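PDB 3L1W: Endonuclease/exonuclease/phosphatase domain-containing protein from Enterococcus faecalis, which is of uncertain function but belongs to the endonuclease/exonuclease/phosphatase family and may act as a 3'-5' RNA exonuclease. Local coordinates for residues Ile129-Asp134 against Gly165-Glu170; Lys2-Asn7 against Ser37-Gln42. One frame throughout, in Å; residues are numbered along the deposited sequence.

Contact 1 of 2, residues Ile129-Asp134 against Gly165-Glu170; sequences INVHLD and GDFNAE
V131 and H132, at the end of strand 126-132, pair in parallel with G165 and D166, where the inner strands of one sheet of the DNase I-like sandwich run out into loops. The GDFNAE sequence matches the GDFN motif of this family, whose Asp and Asn belong to the active site in relatives; D166 and N168 probably do the same here. Both backbone polar atoms of D166 bond to segment 129-134: its N donates to V131 O at 2.9 Å, and its O accepts from L133 N at 3.0 Å. N168 can be followed outward. Its CB lies 3.8 Å from D134 O. CG then turns the amide to L133, and ND2 donates to L133 O at 2.7 Å. That bond is nearly straight, 164° at the hydrogen, and the acceptor lies in the amide plane. ND2 also donates a hydrogen bond to a water that touches H132 NE2 weakly. An Asx turn sets this residue, because D166 OD1 accepts from N168 N. The H132 ring lies alongside the D166 carboxylate, planes 23° apart, while D166 OD2 bonds to N7 ND2. On the apolar side, F167 is wedged between the sheet and helix 138-151, where it touches M145. CG1 of V131 stands anti to the backbone N (chi1 175°). This branch makes a CH-pi contact over one face of the F167 ring, 4.1 Å from the centroid.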
loop_
_atom_site.group_PDB
_atom_site.type_symbol
_atom_site.label_atom_id
_atom_site.label_comp_id
_atom_site.label_asym_id
_atom_site.label_seq_id
_atom_site.Cartn_x
_atom_site.Cartn_y
_atom_site.Cartn_z
ATOM N N ILE A 129 19.445 -8.421 -10.125
ATOM C CA ILE A 129 20.700 -8.277 -9.390
ATOM C C ILE A 129 20.422 -7.497 -8.111
ATOM O O ILE A 129 19.977 -6.361 -8.166
ATOM C CB ILE A 129 21.761 -7.500 -10.205
ATOM C CG1 ILE A 129 21.982 -8.145 -11.584
ATOM C CG2 ILE A 129 23.070 -7.422 -9.430
ATOM C CD1 ILE A 129 22.843 -7.296 -12.532
ATOM N N ASN A 130 20.682 -8.127 -6.969
ATOM C CA ASN A 130 20.466 -7.525 -5.653
ATOM C C ASN A 130 21.733 -6.791 -5.238
ATOM O O ASN A 130 22.775 -7.414 -5.029
ATOM C CB ASN A 130 20.126 -8.617 -4.636
ATOM C CG ASN A 130 19.687 -8.055 -3.293
ATOM O OD1 ASN A 130 19.986 -6.911 -2.961
ATOM N ND2 ASN A 130 18.987 -8.872 -2.511
ATOM N N VAL A 131 21.626 -5.466 -5.137
ATOM C CA VAL A 131 22.742 -4.575 -4.848
ATOM C C VAL A 131 22.824 -4.170 -3.370
ATOM O O VAL A 131 21.837 -3.724 -2.798
ATOM C CB VAL A 131 22.565 -3.267 -5.663
ATOM C CG1 VAL A 131 23.632 -2.253 -5.296
ATOM C CG2 VAL A 131 22.593 -3.571 -7.173
ATOM N N HIS A 132 24.000 -4.305 -2.758
ATOM C CA HIS A 132 24.260 -3.590 -1.509
ATOM C C HIS A 132 25.705 -3.141 -1.476
ATOM O O HIS A 132 26.600 -3.917 -1.146
ATOM C CB HIS A 132 23.941 -4.433 -0.270
ATOM C CG HIS A 132 23.911 -3.631 0.994
ATOM N ND1 HIS A 132 23.800 -4.202 2.244
ATOM C CD2 HIS A 132 23.968 -2.292 1.195
ATOM C CE1 HIS A 132 23.802 -3.250 3.162
ATOM N NE2 HIS A 132 23.900 -2.081 2.552
ATOM N N LEU A 133 25.931 -1.881 -1.823
ATOM C CA LEU A 133 27.303 -1.395 -1.974
ATOM C C LEU A 133 27.844 -0.920 -0.643
ATOM O O LEU A 133 27.079 -0.651 0.274
ATOM C CB LEU A 133 27.378 -0.273 -3.014
ATOM C CG LEU A 133 26.826 -0.627 -4.397
ATOM C CD1 LEU A 133 26.960 0.540 -5.354
ATOM C CD2 LEU A 133 27.530 -1.860 -4.950
ATOM N N ASP A 134 29.172 -0.813 -0.559
ATOM C CA ASP A 134 29.861 -0.438 0.665
ATOM C C ASP A 134 29.494 0.974 1.106
ATOM O O ASP A 134 29.337 1.867 0.279
ATOM C CB ASP A 134 31.376 -0.520 0.429
ATOM C CG ASP A 134 32.120 -1.082 1.612
ATOM O OD1 ASP A 134 31.848 -2.234 2.004
ATOM O OD2 ASP A 134 32.992 -0.378 2.149
ATOM N N GLY A 165 18.571 -2.274 -5.309
ATOM C CA GLY A 165 19.052 -2.394 -3.951
ATOM C C GLY A 165 19.543 -1.107 -3.332
ATOM O O GLY A 165 19.187 -0.003 -3.745
ATOM N N ASP A 166 20.373 -1.285 -2.319
ATOM C CA ASP A 166 20.885 -0.189 -1.528
ATOM C C ASP A 166 22.262 0.203 -2.061
ATOM O O ASP A 166 23.254 -0.516 -1.865
ATOM C CB ASP A 166 20.948 -0.640 -0.071
ATOM C CG ASP A 166 21.439 0.447 0.861
ATOM O OD1 ASP A 166 21.961 1.482 0.386
ATOM O OD2 ASP A 166 21.305 0.254 2.087
ATOM N N PHE A 167 22.322 1.334 -2.758
ATOM C CA PHE A 167 23.564 1.796 -3.371
ATOM C C PHE A 167 24.429 2.551 -2.375
ATOM O O PHE A 167 25.594 2.831 -2.660
ATOM C CB PHE A 167 23.283 2.702 -4.583
ATOM C CG PHE A 167 22.829 1.958 -5.805
ATOM C CD1 PHE A 167 23.490 2.113 -7.019
ATOM C CD2 PHE A 167 21.741 1.114 -5.747
ATOM C CE1 PHE A 167 23.061 1.420 -8.149
ATOM C CE2 PHE A 167 21.316 0.419 -6.871
ATOM C CZ PHE A 167 21.981 0.574 -8.063
ATOM N N ASN A 168 23.856 2.897 -1.219
ATOM C CA ASN A 168 24.570 3.728 -0.249
ATOM C C ASN A 168 25.104 5.014 -0.874
ATOM O O ASN A 168 26.097 5.569 -0.405
ATOM C CB ASN A 168 25.724 2.945 0.409
ATOM C CG ASN A 168 25.314 2.296 1.728
ATOM O OD1 ASN A 168 24.651 2.924 2.560
ATOM N ND2 ASN A 168 25.723 1.048 1.935
ATOM N N ALA A 169 24.431 5.506 -1.914
ATOM C CA ALA A 169 24.918 6.676 -2.643
ATOM C C ALA A 169 23.769 7.561 -3.090
ATOM O O ALA A 169 22.821 7.075 -3.698
ATOM C CB ALA A 169 25.737 6.248 -3.864
ATOM N N GLU A 170 23.870 8.859 -2.802
ATOM C CA GLU A 170 22.920 9.832 -3.343
ATOM C C GLU A 170 23.150 9.978 -4.852
ATOM O O GLU A 170 24.179 9.551 -5.376
ATOM C CB GLU A 170 23.049 11.187 -2.640
ATOM C CG GLU A 170 22.906 11.121 -1.113
ATOM C CD GLU A 170 21.465 11.151 -0.623
ATOM O OE1 GLU A 170 20.578 11.701 -1.316
ATOM O OE2 GLU A 170 21.219 10.630 0.483
HETATM O O HOH W 1 25.799 -0.303 4.656
#

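Contact 2 of 2, residues Lys2-Asn7 against Ser37-Gln42. With SO4 (sulfate ion), chain G.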
loop_
_atom_site.group_PDB
_atom_site.type_symbol
_atom_site.label_atom_id
_atom_site.label_comp_id
_atom_site.label_asym_id
_atom_site.label_seq_id
_atom_site.Cartn_x
_atom_site.Cartn_y
_atom_site.Cartn_z
ATOM N N LYS A 2 4.899 -6.452 -10.405
ATOM C CA LYS A 2 5.354 -5.645 -9.286
ATOM C C LYS A 2 6.607 -6.234 -8.640
ATOM O O LYS A 2 6.684 -7.435 -8.365
ATOM C CB LYS A 2 4.236 -5.448 -8.251
ATOM C CG LYS A 2 3.068 -4.644 -8.812
ATOM C CD LYS A 2 2.181 -4.047 -7.727
ATOM C CE LYS A 2 2.800 -2.790 -7.118
ATOM N NZ LYS A 2 1.791 -1.962 -6.379
ATOM N N ILE A 3 7.588 -5.369 -8.428
ATOM C CA ILE A 3 8.875 -5.761 -7.883
ATOM C C ILE A 3 9.255 -4.753 -6.817
ATOM O O ILE A 3 8.780 -3.616 -6.828
ATOM C CB ILE A 3 9.961 -5.750 -8.975
ATOM C CG1 ILE A 3 10.127 -4.329 -9.545
ATOM C CG2 ILE A 3 9.602 -6.748 -10.095
ATOM C CD1 ILE A 3 11.182 -4.189 -10.633
ATOM N N ALA A 4 10.125 -5.144 -5.897
ATOM C CA ALA A 4 10.507 -4.218 -4.828
ATOM C C ALA A 4 11.906 -4.513 -4.320
ATOM O O ALA A 4 12.456 -5.592 -4.553
ATOM C CB ALA A 4 9.516 -4.315 -3.674
ATOM N N THR A 5 12.475 -3.540 -3.622
ATOM C CA THR A 5 13.709 -3.752 -2.888
ATOM C C THR A 5 13.499 -3.195 -1.478
ATOM O O THR A 5 12.818 -2.189 -1.289
ATOM C CB THR A 5 14.927 -3.114 -3.598
ATOM O OG1 THR A 5 16.107 -3.295 -2.801
ATOM C CG2 THR A 5 14.709 -1.618 -3.842
ATOM N N TYR A 6 14.068 -3.864 -0.482
ATOM C CA TYR A 6 13.826 -3.471 0.905
ATOM C C TYR A 6 15.034 -3.852 1.745
ATOM O O TYR A 6 15.353 -5.042 1.900
ATOM C CB TYR A 6 12.573 -4.193 1.410
ATOM C CG TYR A 6 11.968 -3.709 2.718
ATOM C CD1 TYR A 6 12.293 -2.465 3.263
ATOM C CD2 TYR A 6 11.040 -4.499 3.397
ATOM C CE1 TYR A 6 11.708 -2.030 4.448
ATOM C CE2 TYR A 6 10.454 -4.072 4.570
ATOM C CZ TYR A 6 10.789 -2.845 5.098
ATOM O OH TYR A 6 10.192 -2.449 6.284
ATOM N N ASN A 7 15.728 -2.840 2.251
ATOM C CA ASN A 7 16.782 -3.049 3.220
ATOM C C ASN A 7 16.097 -3.118 4.572
ATOM O O ASN A 7 15.539 -2.112 5.039
ATOM C CB ASN A 7 17.786 -1.890 3.161
ATOM C CG ASN A 7 18.917 -2.038 4.164
ATOM O OD1 ASN A 7 18.721 -2.520 5.276
ATOM N ND2 ASN A 7 20.111 -1.613 3.775
ATOM N N SER A 37 5.677 -9.725 -7.019
ATOM C CA SER A 37 6.233 -10.918 -7.662
ATOM C C SER A 37 7.560 -11.301 -7.038
ATOM O O SER A 37 7.848 -12.492 -6.849
ATOM C CB SER A 37 6.458 -10.700 -9.164
ATOM O OG SER A 37 5.254 -10.791 -9.897
ATOM N N LEU A 38 8.382 -10.299 -6.733
ATOM C CA LEU A 38 9.685 -10.565 -6.141
ATOM C C LEU A 38 10.175 -9.342 -5.387
ATOM O O LEU A 38 9.758 -8.218 -5.682
ATOM C CB LEU A 38 10.704 -10.967 -7.213
ATOM C CG LEU A 38 11.008 -9.913 -8.271
ATOM C CD1 LEU A 38 12.216 -9.085 -7.836
ATOM C CD2 LEU A 38 11.291 -10.576 -9.614
ATOM N N CYS A 39 11.055 -9.571 -4.412
ATOM C CA CYS A 39 11.601 -8.489 -3.602
ATOM C C CYS A 39 13.059 -8.784 -3.309
ATOM O O CYS A 39 13.386 -9.852 -2.787
ATOM C CB CYS A 39 10.825 -8.368 -2.277
ATOM S SG CYS A 39 11.263 -6.892 -1.280
ATOM N N CYS A 40 13.942 -7.840 -3.629
ATOM C CA CYS A 40 15.327 -7.940 -3.179
ATOM C C CYS A 40 15.405 -7.443 -1.743
ATOM O O CYS A 40 14.833 -6.407 -1.407
ATOM C CB CYS A 40 16.251 -7.108 -4.073
ATOM S SG CYS A 40 16.527 -7.853 -5.704
ATOM N N ILE A 41 16.109 -8.193 -0.901
ATOM C CA ILE A 41 16.240 -7.875 0.509
ATOM C C ILE A 41 17.706 -7.667 0.833
ATOM O O ILE A 41 18.547 -8.465 0.415
ATOM C CB ILE A 41 15.740 -9.054 1.372
ATOM C CG1 ILE A 41 14.236 -9.274 1.174
ATOM C CG2 ILE A 41 16.029 -8.813 2.867
ATOM C CD1 ILE A 41 13.381 -8.115 1.699
ATOM N N GLN A 42 18.025 -6.604 1.572
ATOM C CA GLN A 42 19.379 -6.422 2.094
ATOM C C GLN A 42 19.410 -6.495 3.620
ATOM O O GLN A 42 18.403 -6.230 4.283
ATOM C CB GLN A 42 19.996 -5.091 1.644
ATOM C CG GLN A 42 20.028 -4.878 0.136
ATOM C CD GLN A 42 18.672 -4.441 -0.385
ATOM O OE1 GLN A 42 17.990 -3.632 0.245
ATOM N NE2 GLN A 42 18.278 -4.963 -1.540
HETATM S S SO4 G . 2.276 -8.787 -9.314
HETATM O O1 SO4 G . 2.316 -8.768 -7.850
HETATM O O2 SO4 G . 1.546 -9.978 -9.733
HETATM O O3 SO4 G . 1.591 -7.594 -9.800
HETATM O O4 SO4 G . 3.635 -8.844 -9.849
HETATM O O HOH W 2 16.674 -1.475 -0.772
#
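Strands 2-7 and 38-42 run parallel, 12° apart, with A4, T5, Y6 and N7 paired to C39, C40, I41 and Q42. With helix 20-34 they form a beta-alpha-beta unit of the DNase I-like sandwich. The backbone bonds pass back and forth: L38 O takes A4 N, A4 O takes C40 N, C40 O takes Y6 N, and Y6 O takes Q42 N. On one face I3 and L38 lie side by side, with I3 CG2 3.9 Å from L38 CG. On the other face C39 SG sits between neighbours, 3.9 Å from A4 CB and 4.0 Å from Y6 CB. I41, the partner of Y6, brings its CD1 to Y6 CB. At the N-terminal end of the ladder a sulfate, probably from the crystallisation liquor, accepts from K2 N and S37 OG through its O4. K82 also binds this ion. The K2 side chain leads away, and its NZ forms a salt bridge with E246. At the far end Q42 folds back over its neighbour strand. The bend at chi2 (79°) brings its amide to T5, whose OG1 is anti to the backbone N (chi1 177°). The NE2 bond to OG1 is tilted from the amide plane, and NE2 also donates to N130 OD1. One water joins the same two side chains: it accepts from T5 OG1 at 2.8 Å, and donates to Q42 OE1 at 2.7 Å.

Overall arrangement
Both contacts are buried near the middle of the chain, with centres 13 Å apart, but they belong to different sheets of the sandwich. Contact 2 is a regular parallel ladder inside the seven-strand sheet. Contact 1 begins as a short parallel pairing in the six-strand sheet and passes into a loop, so side-chain and turn bonds take over from the ladder. The chemistry of contact 2 is mostly backbone bonds and apolar packing, with polar groups at both ends, a sulfate beside K2 and S37, and amides at N7 and Q42. The amides face contact 1. Side-chain hydrogen bonds there probably tie the two sheets together, and T5 OG1 packs 3.3 Å from G165 CA.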